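Local coordinates for PA1221 (Pseudomonas aeruginosa, PDB 4DG8), which joins an AMP-binding domain of the ANL superfamily to a phosphopantetheine attachment (carrier-protein) domain and is modelled with adenosine monophosphate, at residues Y24-V29 / G188-C193; A31-M36 / G224-G229; L267-P272 / V293-L298. One frame throughout, in Å; residues are numbered along the deposited sequence.

Contact 1: Y24-V29 / G188-C193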
# COMPACT_ATOMS: atom_id res chain seq x y z
N TYR A 24 6.76 2.77 21.37
CA TYR A 24 7.60 3.84 21.91
C TYR A 24 9.10 3.57 21.79
O TYR A 24 9.92 4.41 22.17
CB TYR A 24 7.21 4.15 23.36
CG TYR A 24 5.75 4.49 23.45
CD1 TYR A 24 5.28 5.68 22.91
CD2 TYR A 24 4.83 3.60 24.01
CE1 TYR A 24 3.94 6.00 22.95
CE2 TYR A 24 3.48 3.91 24.05
CZ TYR A 24 3.05 5.12 23.52
OH TYR A 24 1.72 5.46 23.54
N ALA A 25 9.45 2.39 21.28
CA ALA A 25 10.85 2.06 21.04
C ALA A 25 11.28 2.59 19.68
O ALA A 25 12.42 2.41 19.25
CB ALA A 25 11.07 0.56 21.11
N HIS A 26 10.36 3.25 18.99
CA HIS A 26 10.63 3.74 17.65
C HIS A 26 10.47 5.26 17.62
O HIS A 26 9.64 5.80 18.34
CB HIS A 26 9.73 3.02 16.63
CG HIS A 26 9.95 1.54 16.62
ND1 HIS A 26 10.89 0.94 15.80
CD2 HIS A 26 9.42 0.55 17.37
CE1 HIS A 26 10.89 -0.37 16.02
NE2 HIS A 26 10.00 -0.63 16.96
N PRO A 27 11.29 5.94 16.82
CA PRO A 27 11.20 7.41 16.81
C PRO A 27 10.02 7.86 15.95
O PRO A 27 9.53 7.07 15.13
CB PRO A 27 12.54 7.82 16.17
CG PRO A 27 12.78 6.69 15.13
CD PRO A 27 12.23 5.43 15.80
N THR A 28 9.55 9.09 16.14
CA THR A 28 8.55 9.62 15.21
C THR A 28 9.20 9.78 13.83
O THR A 28 10.43 9.80 13.70
CB THR A 28 7.99 10.97 15.69
OG1 THR A 28 9.00 11.98 15.52
CG2 THR A 28 7.54 10.92 17.17
N VAL A 29 8.38 9.87 12.78
CA VAL A 29 8.93 10.10 11.44
C VAL A 29 9.69 11.43 11.39
O VAL A 29 10.70 11.56 10.72
CB VAL A 29 7.83 10.12 10.37
CG1 VAL A 29 8.42 10.51 9.03
CG2 VAL A 29 7.15 8.76 10.28
N GLY A 188 4.82 2.72 13.09
CA GLY A 188 4.68 1.69 12.08
C GLY A 188 5.62 1.98 10.92
O GLY A 188 6.26 1.08 10.34
N ILE A 189 5.72 3.27 10.60
CA ILE A 189 6.61 3.72 9.53
C ILE A 189 8.10 3.61 9.87
O ILE A 189 8.88 3.10 9.05
CB ILE A 189 6.32 5.19 9.14
CG1 ILE A 189 4.88 5.32 8.63
CG2 ILE A 189 7.30 5.62 8.06
CD1 ILE A 189 4.49 6.75 8.28
N THR A 190 8.50 4.12 11.05
CA THR A 190 9.92 4.10 11.40
C THR A 190 10.39 2.66 11.69
O THR A 190 11.52 2.31 11.38
CB THR A 190 10.31 5.06 12.57
OG1 THR A 190 9.59 4.70 13.75
CG2 THR A 190 9.99 6.53 12.20
N ARG A 191 9.50 1.82 12.24
CA ARG A 191 9.85 0.41 12.44
C ARG A 191 10.00 -0.27 11.08
O ARG A 191 10.90 -1.08 10.89
CB ARG A 191 8.85 -0.33 13.35
CG ARG A 191 7.57 -0.90 12.65
CD ARG A 191 7.91 -2.22 11.94
NE ARG A 191 6.78 -3.13 11.73
CZ ARG A 191 5.86 -2.98 10.77
NH1 ARG A 191 5.90 -1.93 9.95
NH2 ARG A 191 4.89 -3.87 10.64
N LEU A 192 9.13 0.09 10.13
CA LEU A 192 9.25 -0.46 8.79
C LEU A 192 10.61 -0.13 8.15
O LEU A 192 11.24 -0.99 7.52
CB LEU A 192 8.11 0.05 7.87
CG LEU A 192 8.24 -0.34 6.38
CD1 LEU A 192 8.12 -1.86 6.22
CD2 LEU A 192 7.23 0.39 5.49
N CYS A 193 11.03 1.13 8.28
CA CYS A 193 12.16 1.62 7.48
C CYS A 193 13.57 1.53 8.08
O CYS A 193 14.55 1.66 7.35
CB CYS A 193 11.90 3.07 7.03
SG CYS A 193 10.34 3.28 6.13
O HOH W 1 12.42 2.14 14.11

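Contact 2: A31-M36 / G224-G229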
# COMPACT_ATOMS: atom_id res chain seq x y z
N ALA A 31 11.18 13.17 13.90
CA ALA A 31 12.46 13.12 14.60
C ALA A 31 13.56 12.45 13.73
O ALA A 31 14.66 12.97 13.59
CB ALA A 31 12.32 12.43 15.96
N ARG A 32 13.23 11.31 13.12
CA ARG A 32 14.22 10.61 12.31
C ARG A 32 14.58 11.42 11.07
O ARG A 32 15.78 11.60 10.74
CB ARG A 32 13.70 9.23 11.92
CG ARG A 32 14.61 8.48 10.97
CD ARG A 32 15.93 8.09 11.61
NE ARG A 32 16.78 7.45 10.61
CZ ARG A 32 17.95 6.87 10.86
NH1 ARG A 32 18.44 6.86 12.10
NH2 ARG A 32 18.64 6.32 9.87
N PHE A 33 13.57 11.94 10.40
CA PHE A 33 13.83 12.82 9.27
C PHE A 33 14.72 14.00 9.68
O PHE A 33 15.62 14.38 8.94
CB PHE A 33 12.55 13.34 8.58
CG PHE A 33 12.86 14.22 7.40
CD1 PHE A 33 13.06 13.67 6.14
CD2 PHE A 33 13.06 15.58 7.57
CE1 PHE A 33 13.41 14.48 5.06
CE2 PHE A 33 13.41 16.40 6.49
CZ PHE A 33 13.57 15.86 5.23
N SER A 34 14.46 14.57 10.85
CA SER A 34 15.24 15.71 11.28
C SER A 34 16.70 15.32 11.49
O SER A 34 17.62 16.09 11.18
CB SER A 34 14.66 16.32 12.56
OG SER A 34 13.47 17.02 12.27
N GLU A 35 16.90 14.12 12.02
CA GLU A 35 18.24 13.59 12.24
C GLU A 35 18.98 13.51 10.88
O GLU A 35 20.12 13.99 10.73
CB GLU A 35 18.15 12.22 12.91
CG GLU A 35 19.49 11.56 13.18
CD GLU A 35 19.37 10.12 13.70
OE1 GLU A 35 18.23 9.66 13.95
OE2 GLU A 35 20.42 9.46 13.85
N MET A 36 18.31 12.92 9.90
CA MET A 36 18.87 12.78 8.56
C MET A 36 19.18 14.13 7.93
O MET A 36 20.22 14.30 7.29
CB MET A 36 17.92 11.97 7.65
CG MET A 36 17.74 10.50 8.05
SD MET A 36 19.25 9.53 7.97
CE MET A 36 19.86 9.66 9.65
N GLY A 224 11.37 4.87 3.20
CA GLY A 224 12.57 4.05 3.14
C GLY A 224 13.79 4.86 2.68
O GLY A 224 14.89 4.68 3.19
N ALA A 225 13.59 5.72 1.69
CA ALA A 225 14.62 6.69 1.30
C ALA A 225 14.86 7.77 2.34
O ALA A 225 15.98 7.90 2.87
CB ALA A 225 14.25 7.36 -0.02
N LEU A 226 13.81 8.53 2.64
CA LEU A 226 14.02 9.77 3.40
C LEU A 226 14.46 9.52 4.84
O LEU A 226 15.12 10.36 5.45
CB LEU A 226 12.77 10.66 3.37
CG LEU A 226 12.35 11.23 2.01
CD1 LEU A 226 11.04 11.97 2.16
CD2 LEU A 226 13.44 12.16 1.48
N LEU A 227 14.08 8.39 5.41
CA LEU A 227 14.47 8.10 6.78
C LEU A 227 15.88 7.48 6.84
O LEU A 227 16.43 7.27 7.92
CB LEU A 227 13.41 7.24 7.48
CG LEU A 227 12.04 7.91 7.54
CD1 LEU A 227 11.07 7.06 8.35
CD2 LEU A 227 12.13 9.35 8.13
N ASN A 228 16.41 7.13 5.68
CA ASN A 228 17.81 6.69 5.56
C ASN A 228 18.84 7.63 4.92
O ASN A 228 19.98 7.21 4.67
CB ASN A 228 17.89 5.26 5.04
CG ASN A 228 17.25 4.29 6.00
OD1 ASN A 228 17.80 3.99 7.06
ND2 ASN A 228 16.03 3.85 5.67
N GLY A 229 18.45 8.86 4.61
CA GLY A 229 19.37 9.78 3.93
C GLY A 229 19.49 9.46 2.44
O GLY A 229 20.43 9.91 1.78

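Contact 3: L267-P272 / V293-L298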
# COMPACT_ATOMS: atom_id res chain seq x y z
N LEU A 267 7.14 -7.07 -16.45
CA LEU A 267 8.43 -6.49 -16.81
C LEU A 267 9.39 -7.62 -17.13
O LEU A 267 10.16 -7.53 -18.09
CB LEU A 267 8.97 -5.62 -15.67
CG LEU A 267 8.17 -4.37 -15.32
CD1 LEU A 267 8.81 -3.66 -14.13
CD2 LEU A 267 8.05 -3.43 -16.50
N VAL A 268 9.31 -8.70 -16.36
CA VAL A 268 10.21 -9.82 -16.58
C VAL A 268 9.93 -10.57 -17.87
O VAL A 268 10.88 -10.96 -18.55
CB VAL A 268 10.22 -10.77 -15.36
CG1 VAL A 268 10.91 -12.09 -15.72
CG2 VAL A 268 10.94 -10.10 -14.21
N ASP A 269 8.65 -10.75 -18.21
CA ASP A 269 8.19 -11.34 -19.49
C ASP A 269 8.68 -10.54 -20.69
O ASP A 269 9.16 -11.10 -21.68
CB ASP A 269 6.65 -11.30 -19.60
CG ASP A 269 5.94 -12.39 -18.79
OD1 ASP A 269 6.57 -13.40 -18.42
OD2 ASP A 269 4.71 -12.24 -18.55
N LEU A 270 8.47 -9.23 -20.61
CA LEU A 270 8.77 -8.32 -21.71
C LEU A 270 10.26 -8.06 -21.92
O LEU A 270 10.76 -8.14 -23.03
CB LEU A 270 8.11 -6.97 -21.43
CG LEU A 270 6.59 -6.86 -21.58
CD1 LEU A 270 6.13 -5.44 -21.21
CD2 LEU A 270 6.18 -7.20 -22.98
N ASP A 271 10.93 -7.60 -20.87
CA ASP A 271 12.31 -7.17 -20.97
C ASP A 271 13.04 -7.34 -19.63
O ASP A 271 13.21 -6.38 -18.88
CB ASP A 271 12.36 -5.72 -21.44
CG ASP A 271 13.76 -5.14 -21.42
OD1 ASP A 271 14.74 -5.90 -21.48
OD2 ASP A 271 13.87 -3.90 -21.33
N PRO A 272 13.43 -8.58 -19.30
CA PRO A 272 14.02 -8.83 -17.99
C PRO A 272 15.27 -7.99 -17.75
O PRO A 272 15.61 -7.77 -16.59
CB PRO A 272 14.37 -10.33 -18.05
CG PRO A 272 14.51 -10.62 -19.49
CD PRO A 272 13.47 -9.76 -20.17
N VAL A 293 10.30 -15.31 -11.01
CA VAL A 293 11.41 -15.05 -10.09
C VAL A 293 12.67 -15.75 -10.58
O VAL A 293 13.76 -15.18 -10.53
CB VAL A 293 11.09 -15.49 -8.63
CG1 VAL A 293 12.35 -15.41 -7.75
CG2 VAL A 293 9.98 -14.64 -8.05
N ARG A 294 12.50 -16.98 -11.06
CA ARG A 294 13.57 -17.76 -11.68
C ARG A 294 14.13 -17.00 -12.88
O ARG A 294 15.35 -16.83 -13.01
CB ARG A 294 13.05 -19.14 -12.15
CG ARG A 294 13.15 -20.28 -11.12
CD ARG A 294 12.63 -21.63 -11.67
NE ARG A 294 13.59 -22.29 -12.56
CZ ARG A 294 14.52 -23.15 -12.14
NH1 ARG A 294 14.60 -23.44 -10.84
NH2 ARG A 294 15.37 -23.71 -12.99
N ARG A 295 13.25 -16.55 -13.77
CA ARG A 295 13.77 -15.86 -14.96
C ARG A 295 14.58 -14.59 -14.57
O ARG A 295 15.68 -14.32 -15.10
CB ARG A 295 12.62 -15.53 -15.92
CG ARG A 295 13.11 -15.12 -17.29
CD ARG A 295 11.97 -14.85 -18.29
NE ARG A 295 12.54 -14.39 -19.55
CZ ARG A 295 11.90 -13.65 -20.44
NH1 ARG A 295 10.64 -13.30 -20.23
NH2 ARG A 295 12.51 -13.26 -21.55
N ALA A 296 14.04 -13.84 -13.61
CA ALA A 296 14.70 -12.63 -13.13
C ALA A 296 16.07 -12.94 -12.52
O ALA A 296 17.09 -12.40 -12.95
CB ALA A 296 13.82 -11.83 -12.15
N LEU A 297 16.10 -13.83 -11.52
CA LEU A 297 17.35 -14.08 -10.79
C LEU A 297 18.42 -14.76 -11.63
O LEU A 297 19.63 -14.50 -11.46
CB LEU A 297 17.09 -14.83 -9.48
CG LEU A 297 16.34 -13.95 -8.49
CD1 LEU A 297 16.19 -14.65 -7.15
CD2 LEU A 297 17.05 -12.61 -8.32
N LEU A 298 17.99 -15.63 -12.55
CA LEU A 298 18.92 -16.26 -13.48
C LEU A 298 19.52 -15.22 -14.42
O LEU A 298 20.65 -15.39 -14.87
CB LEU A 298 18.26 -17.40 -14.26
CG LEU A 298 17.90 -18.61 -13.38
CD1 LEU A 298 17.12 -19.68 -14.15
CD2 LEU A 298 19.18 -19.20 -12.76

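Contact 1: Y24-V29 / G188-C193
In the AMP-binding fold of the ANL superfamily, the loop leading into helix 29-39 lies against helix 186-193, the helix that follows the 166-172/180-185 strand hairpin; here H26, P27 and V29 meet I189, T190 and R191. T190 is the hub. Its hydroxyl OG1 donates a 2.7 Å hydrogen bond to P27 O, arriving in the carbonyl plane with a C=O...O angle of 151°. The side chain is turned so that OG1 sits between the backbone N and the carbonyl carbon (chi1 60°), which leaves CG2 beside the backbone N, 3.6 Å from T28 O. The proline ring runs past the threonine in the opposite direction, its CD 3.4 Å from T190 OG1. H26 stands next to it with one face of its imidazole over R191: R191 CB lies 3.6 Å from the ring centroid, 23° off the normal, a CH-pi contact offset toward the ring's rim. Both ring nitrogens are occupied, NE2 by the carbonyl of L20 and ND1 by a water in the ring plane that also gives a weak bond to T190 O, which should hold the ring's rotation. Beyond CB the arginine bends away, and its guanidinium is bound to the carbonyls of N314 and T315; the R191 side chain comes within about 11 Å of the bound AMP. T28 is the N-cap of helix 29-39, its OG1 taking the N-H of A31, and H186 ND1 meets V29 N. On the buried side W223 touches both V29 and I189, and V29 CG2 rests 3.8 Å from I189 CB.

Contact 2: A31-M36 / G224-G229
R32 and M36, one turn apart on helix 29-39, converge on L227 O, near the end of helix 217-226 in the AMP-binding fold. The arginine carries the polar part: NE donates a 2.7 Å hydrogen bond to L227 O at 161°, and since the oxygen lies only 3° out of the guanidinium plane it is met edge-on; NH2 adds a weak second bond to the same atom. A bend at chi2 brings R32 NE back to the carbonyl, while R32 NH1 turns to E35 in a long, weak salt bridge. M36 folds over this group, its CE 3.5 Å above the centre of one guanidinium face and its CG 3.5 Å from L227 O. F33 lies on the buried side, alongside L226 and pointing the same way, with CD1 4.1 Å from L226 CB; its ring also meets that of Y55, from helix 55-72. L227 reaches back with CD2, 4.0 Å from F33 CB, at an oblique angle to R32. The N228 amide, 67° from the guanidinium plane, turns back along its own segment, where ND2 gives G224 O an almost straight bond of 2.9 Å. The backbone N of G229 sits 3.5 Å from M36 SD.

Contact 3: L267-P272 / V293-L298
R295 reaches across to the C-terminal end of helix 261-270 in an almost fully stretched conformation: chi1 is -166°, with CG opposite the backbone N, and the chain stays extended from CG to NE. This carries the guanidinium past V268, whose side chain runs in the opposite direction, CG1 lying 3.8 Å from R295 CB. At the far end NH1 donates a 3.0 Å hydrogen bond to D269 O. The oxygen lies near the guanidinium plane, but the donor stands well above the carbonyl plane, with a C=O...N angle of only 98°, so the lone pairs are not used. V268 O is as near to NH1, yet lies over a guanidinium face and makes a poor angle. Helices 261-270 and 290-299 each follow a strand, 256-260 and 280-284, of the parallel part of one mixed sheet in the AMP-binding domain, and here they pack side by side. P272, just past the first helix, crosses R295 obliquely with its ring over the guanidinium, CG 3.8 Å above the plane toward the rim. Deeper in, V268 uses its other branch: CG2, beside the backbone N, meets A296 CB at 3.9 Å, and F264 touches A296 as well. The D269 carboxylate has a weak bond from H292, and its OD1 stays 4.5 Å from R295 NH1.

Contacts 1 and 2 adjoin, their centres 11 Å apart. The loop of 24-29 and the helix of 31-36 are consecutive, and they pack on helices 186-193 and 217-226, which themselves touch: C193 O is 3.1 Å from N228 ND2, probably a hydrogen bond, and V29 and T190 both pack on L227. Contact 2 is the buried one and contact 1 partly buried. Contact 3 stands apart, about 19 Å from either at nearest atoms, joining two helices on a different sheet, with R295 and D269 exposed at its margin. In each a side chain donates to a main-chain carbonyl: a threonine hydroxyl in contact 1, a guanidinium in contacts 2 and 3, in the carbonyl plane in contacts 1 and 2 (for R32 NE), well above it in contact 3.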